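Local coordinates for probable oxidoreductase protein (Rhizobium etli, PDB 4FB5), which probably acts as a nucleotide-dependent oxidoreductase of the GFO/IDH/MocA family, with an NAD-binding Rossmann fold, at residues A[147-161]-A[340-353]. Residues are numbered along the deposited sequence; the frame is centred on the assembly and turned at random.
Sequences VAALGYNYIQNPVMR and LGFNDLKIIECREL
N153 and L345 face each other where the last strand of the Rossmann-type parallel sheet, 148-150, runs on toward helix 158-168. Helix 344-358 packs against this link between the Rossmann-type sheet and the C-terminal domain. The tight part lies around N153. K346 NZ gives N153 OD1 a hydrogen bond of 3.0 Å, in the carbonyl plane and on a lone pair. The N153 side chain is tucked between its own N and carbonyl carbon (chi1 41°), and ND2 lies 3.6 Å above the centre of the Y154 ring. A leucine here would probably leave K346 without this oxygen and the Y154 ring without its amide cover. Next to it, the extended E349 side chain lays its carboxylate against G151. E124 pairs with the K346 ammonium, and W122 NE1 hydrogen-bonds to E349 OE1. Q156 CB packs on I348 CG2, and Q156 CG sits beside E349 CB. F342 and Y154 meet obliquely, with ring planes at 51°. H338 of the second subunit meets the F342 ring edge-to-face. L345 CD2 lies 3.5 Å from N157 CA. The ends of 147-161 are looser and partly exposed, and both lie over the last turn of 340-353. V147 CG1 meets L353 CD1 at 4.0 Å. R161 NE hydrogen-bonds to Q156 O. E352 is held mainly by S363, and R161 NH2 makes a long salt bridge of 3.6 Å to E352 OE1, at the guanidinium edge.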
# COMPACT_ATOMS: atom_id res chain seq x y z
N VAL A 147 9.22 -20.42 37.18
CA VAL A 147 8.99 -19.17 36.47
C VAL A 147 7.52 -19.01 36.10
O VAL A 147 6.77 -19.98 36.07
CB VAL A 147 9.85 -19.08 35.19
CG1 VAL A 147 9.10 -18.31 34.11
CG2 VAL A 147 11.19 -18.43 35.50
N ALA A 148 7.12 -17.78 35.82
CA ALA A 148 5.72 -17.48 35.45
C ALA A 148 5.62 -16.44 34.32
O ALA A 148 5.93 -15.25 34.53
CB ALA A 148 4.92 -17.03 36.66
N ALA A 149 5.16 -16.88 33.15
CA ALA A 149 5.10 -16.02 31.95
C ALA A 149 3.69 -15.76 31.46
O ALA A 149 2.77 -16.54 31.69
CB ALA A 149 5.94 -16.61 30.84
N LEU A 150 3.51 -14.65 30.79
CA LEU A 150 2.25 -14.33 30.18
C LEU A 150 2.35 -14.37 28.67
O LEU A 150 3.44 -14.20 28.13
CB LEU A 150 1.81 -12.97 30.64
CG LEU A 150 1.45 -13.04 32.10
CD1 LEU A 150 1.58 -11.70 32.71
CD2 LEU A 150 0.06 -13.56 32.20
N GLY A 151 1.22 -14.60 28.01
CA GLY A 151 1.17 -14.73 26.56
C GLY A 151 0.95 -13.38 25.91
O GLY A 151 -0.13 -13.08 25.37
N TYR A 152 1.97 -12.55 25.98
CA TYR A 152 1.97 -11.33 25.23
C TYR A 152 2.79 -11.62 23.98
O TYR A 152 3.94 -11.18 23.89
CB TYR A 152 2.57 -10.18 26.06
CG TYR A 152 1.63 -9.65 27.11
CD1 TYR A 152 0.49 -8.95 26.74
CD2 TYR A 152 1.88 -9.84 28.48
CE1 TYR A 152 -0.39 -8.45 27.72
CE2 TYR A 152 1.00 -9.38 29.45
CZ TYR A 152 -0.14 -8.67 29.05
OH TYR A 152 -1.03 -8.16 29.97
N ASN A 153 2.22 -12.33 23.01
CA ASN A 153 3.02 -12.85 21.89
C ASN A 153 3.47 -11.84 20.83
O ASN A 153 4.50 -12.03 20.21
CB ASN A 153 2.29 -13.98 21.20
CG ASN A 153 0.84 -13.70 21.08
OD1 ASN A 153 0.04 -14.30 21.79
ND2 ASN A 153 0.48 -12.73 20.24
N TYR A 154 2.72 -10.78 20.62
CA TYR A 154 3.12 -9.77 19.64
C TYR A 154 4.59 -9.36 19.79
O TYR A 154 5.30 -9.29 18.78
CB TYR A 154 2.15 -8.59 19.67
CG TYR A 154 0.82 -9.09 19.24
CD1 TYR A 154 0.64 -9.61 17.96
CD2 TYR A 154 -0.25 -9.08 20.08
CE1 TYR A 154 -0.56 -10.08 17.55
CE2 TYR A 154 -1.48 -9.58 19.68
CZ TYR A 154 -1.62 -10.07 18.41
OH TYR A 154 -2.84 -10.56 17.99
N ILE A 155 5.01 -9.15 21.04
CA ILE A 155 6.42 -8.98 21.50
C ILE A 155 7.45 -9.86 20.82
O ILE A 155 8.58 -9.45 20.64
CB ILE A 155 6.56 -9.26 23.02
CG1 ILE A 155 5.77 -8.26 23.84
CG2 ILE A 155 7.93 -9.17 23.52
CD1 ILE A 155 5.61 -6.90 23.18
N GLN A 156 7.08 -11.08 20.43
CA GLN A 156 8.07 -12.02 19.94
C GLN A 156 8.32 -12.00 18.45
O GLN A 156 9.21 -12.69 17.96
CB GLN A 156 7.69 -13.46 20.31
CG GLN A 156 7.42 -13.75 21.74
CD GLN A 156 8.58 -13.48 22.64
OE1 GLN A 156 8.39 -13.19 23.83
NE2 GLN A 156 9.81 -13.58 22.10
N ASN A 157 7.51 -11.25 17.71
CA ASN A 157 7.72 -11.10 16.25
C ASN A 157 9.15 -10.71 16.02
O ASN A 157 9.64 -9.83 16.70
CB ASN A 157 6.80 -10.01 15.72
CG ASN A 157 6.78 -9.90 14.18
OD1 ASN A 157 7.68 -10.35 13.47
ND2 ASN A 157 5.75 -9.24 13.68
N PRO A 158 9.83 -11.38 15.10
CA PRO A 158 11.17 -10.98 14.69
C PRO A 158 11.27 -9.52 14.24
O PRO A 158 12.30 -8.85 14.54
CB PRO A 158 11.47 -11.88 13.50
CG PRO A 158 10.71 -13.13 13.78
CD PRO A 158 9.44 -12.66 14.46
N VAL A 159 10.25 -9.04 13.54
CA VAL A 159 10.25 -7.65 13.08
C VAL A 159 10.34 -6.75 14.29
O VAL A 159 11.03 -5.75 14.31
CB VAL A 159 8.98 -7.34 12.22
CG1 VAL A 159 8.68 -5.84 12.15
CG2 VAL A 159 9.11 -8.03 10.83
N MSE A 160 9.64 -7.15 15.34
CA MSE A 160 9.55 -6.38 16.51
C MSE A 160 10.89 -6.40 17.26
O MSE A 160 11.32 -5.36 17.73
CB MSE A 160 8.35 -6.86 17.32
CG MSE A 160 7.94 -5.97 18.46
SE MSE A 160 7.34 -4.21 17.75
CE MSE A 160 5.70 -4.94 16.91
N ARG A 161 11.55 -7.57 17.38
CA ARG A 161 12.91 -7.57 17.98
C ARG A 161 13.86 -6.69 17.17
O ARG A 161 14.70 -5.99 17.74
CB ARG A 161 13.54 -8.96 18.26
CG ARG A 161 12.74 -10.21 17.92
CD ARG A 161 11.97 -10.77 19.12
NE ARG A 161 12.08 -12.23 19.28
CZ ARG A 161 12.96 -12.84 20.10
NH1 ARG A 161 13.84 -12.15 20.84
NH2 ARG A 161 12.99 -14.17 20.19
N LEU A 340 6.25 -15.30 8.40
CA LEU A 340 5.71 -16.07 9.50
C LEU A 340 4.23 -15.79 9.68
O LEU A 340 3.70 -14.83 9.12
CB LEU A 340 6.41 -15.69 10.81
CG LEU A 340 7.93 -15.77 10.86
CD1 LEU A 340 8.31 -15.91 12.31
CD2 LEU A 340 8.40 -16.98 10.06
N GLY A 341 3.57 -16.63 10.48
CA GLY A 341 2.14 -16.56 10.74
C GLY A 341 1.89 -16.18 12.18
O GLY A 341 2.79 -16.19 12.98
N PHE A 342 0.65 -15.87 12.54
CA PHE A 342 0.34 -15.66 13.95
C PHE A 342 0.83 -16.83 14.87
O PHE A 342 1.41 -16.59 15.91
CB PHE A 342 -1.13 -15.31 14.11
CG PHE A 342 -1.57 -15.04 15.53
CD1 PHE A 342 -1.38 -13.80 16.10
CD2 PHE A 342 -2.25 -16.01 16.23
CE1 PHE A 342 -1.82 -13.51 17.42
CE2 PHE A 342 -2.69 -15.78 17.54
CZ PHE A 342 -2.48 -14.52 18.15
N ASN A 343 0.66 -18.08 14.46
CA ASN A 343 1.04 -19.20 15.36
C ASN A 343 2.56 -19.28 15.56
O ASN A 343 3.04 -19.70 16.64
CB ASN A 343 0.48 -20.56 14.89
CG ASN A 343 -1.02 -20.52 14.64
OD1 ASN A 343 -1.75 -19.69 15.19
ND2 ASN A 343 -1.48 -21.41 13.78
N ASP A 344 3.31 -18.88 14.53
CA ASP A 344 4.75 -18.84 14.65
C ASP A 344 5.20 -18.01 15.88
O ASP A 344 6.21 -18.33 16.54
CB ASP A 344 5.39 -18.43 13.32
CG ASP A 344 5.14 -19.50 12.18
OD1 ASP A 344 5.11 -20.73 12.51
OD2 ASP A 344 4.98 -19.12 10.98
N LEU A 345 4.42 -17.00 16.25
CA LEU A 345 4.76 -16.17 17.39
C LEU A 345 4.61 -16.88 18.72
O LEU A 345 5.20 -16.48 19.71
CB LEU A 345 3.88 -14.94 17.43
CG LEU A 345 3.80 -14.06 16.19
CD1 LEU A 345 2.67 -13.11 16.41
CD2 LEU A 345 5.09 -13.32 15.97
N LYS A 346 3.76 -17.90 18.77
CA LYS A 346 3.59 -18.64 20.00
C LYS A 346 4.76 -19.60 20.20
O LYS A 346 5.14 -19.84 21.34
CB LYS A 346 2.27 -19.39 20.04
CG LYS A 346 1.62 -19.41 21.44
CD LYS A 346 1.14 -18.02 21.85
CE LYS A 346 0.66 -17.92 23.30
NZ LYS A 346 -0.19 -16.69 23.52
N ILE A 347 5.32 -20.11 19.12
CA ILE A 347 6.47 -21.02 19.16
C ILE A 347 7.70 -20.30 19.74
O ILE A 347 8.40 -20.81 20.61
CB ILE A 347 6.81 -21.53 17.75
CG1 ILE A 347 5.69 -22.39 17.17
CG2 ILE A 347 8.13 -22.28 17.75
CD1 ILE A 347 5.91 -22.81 15.71
N ILE A 348 7.94 -19.08 19.26
CA ILE A 348 9.03 -18.25 19.76
C ILE A 348 8.80 -17.95 21.24
O ILE A 348 9.70 -18.12 22.06
CB ILE A 348 9.09 -16.97 18.94
CG1 ILE A 348 9.57 -17.29 17.53
CG2 ILE A 348 9.96 -15.93 19.60
CD1 ILE A 348 9.20 -16.25 16.48
N GLU A 349 7.60 -17.53 21.61
CA GLU A 349 7.29 -17.32 23.04
C GLU A 349 7.53 -18.59 23.88
O GLU A 349 8.08 -18.52 24.95
CB GLU A 349 5.86 -16.83 23.19
CG GLU A 349 5.47 -16.54 24.62
CD GLU A 349 4.10 -15.90 24.73
OE1 GLU A 349 3.15 -16.66 25.00
OE2 GLU A 349 3.99 -14.64 24.52
N CYS A 350 7.11 -19.74 23.37
CA CYS A 350 7.40 -21.02 23.99
C CYS A 350 8.91 -21.19 24.14
O CYS A 350 9.43 -21.52 25.23
CB CYS A 350 6.80 -22.14 23.15
SG CYS A 350 7.20 -23.78 23.80
N ARG A 351 9.64 -20.94 23.06
CA ARG A 351 11.07 -21.01 23.16
C ARG A 351 11.52 -20.09 24.29
O ARG A 351 12.21 -20.54 25.20
CB ARG A 351 11.77 -20.72 21.83
CG ARG A 351 13.28 -20.74 21.89
CD ARG A 351 13.80 -22.11 22.28
NE ARG A 351 15.21 -22.13 22.72
CZ ARG A 351 15.64 -21.89 23.97
NH1 ARG A 351 14.79 -21.56 24.94
NH2 ARG A 351 16.95 -21.96 24.24
N GLU A 352 11.10 -18.84 24.31
CA GLU A 352 11.66 -17.94 25.30
C GLU A 352 11.30 -18.35 26.73
O GLU A 352 11.98 -17.96 27.69
CB GLU A 352 11.28 -16.49 25.03
CG GLU A 352 11.86 -15.96 23.75
CD GLU A 352 13.37 -15.77 23.77
OE1 GLU A 352 14.05 -16.36 22.90
OE2 GLU A 352 13.87 -15.01 24.61
N LEU A 353 10.24 -19.13 26.86
CA LEU A 353 9.79 -19.56 28.17
C LEU A 353 10.77 -20.61 28.68
O LEU A 353 11.08 -20.65 29.88
CB LEU A 353 8.39 -20.16 28.10
CG LEU A 353 7.96 -20.87 29.39
CD1 LEU A 353 8.24 -19.97 30.54
CD2 LEU A 353 6.50 -21.28 29.41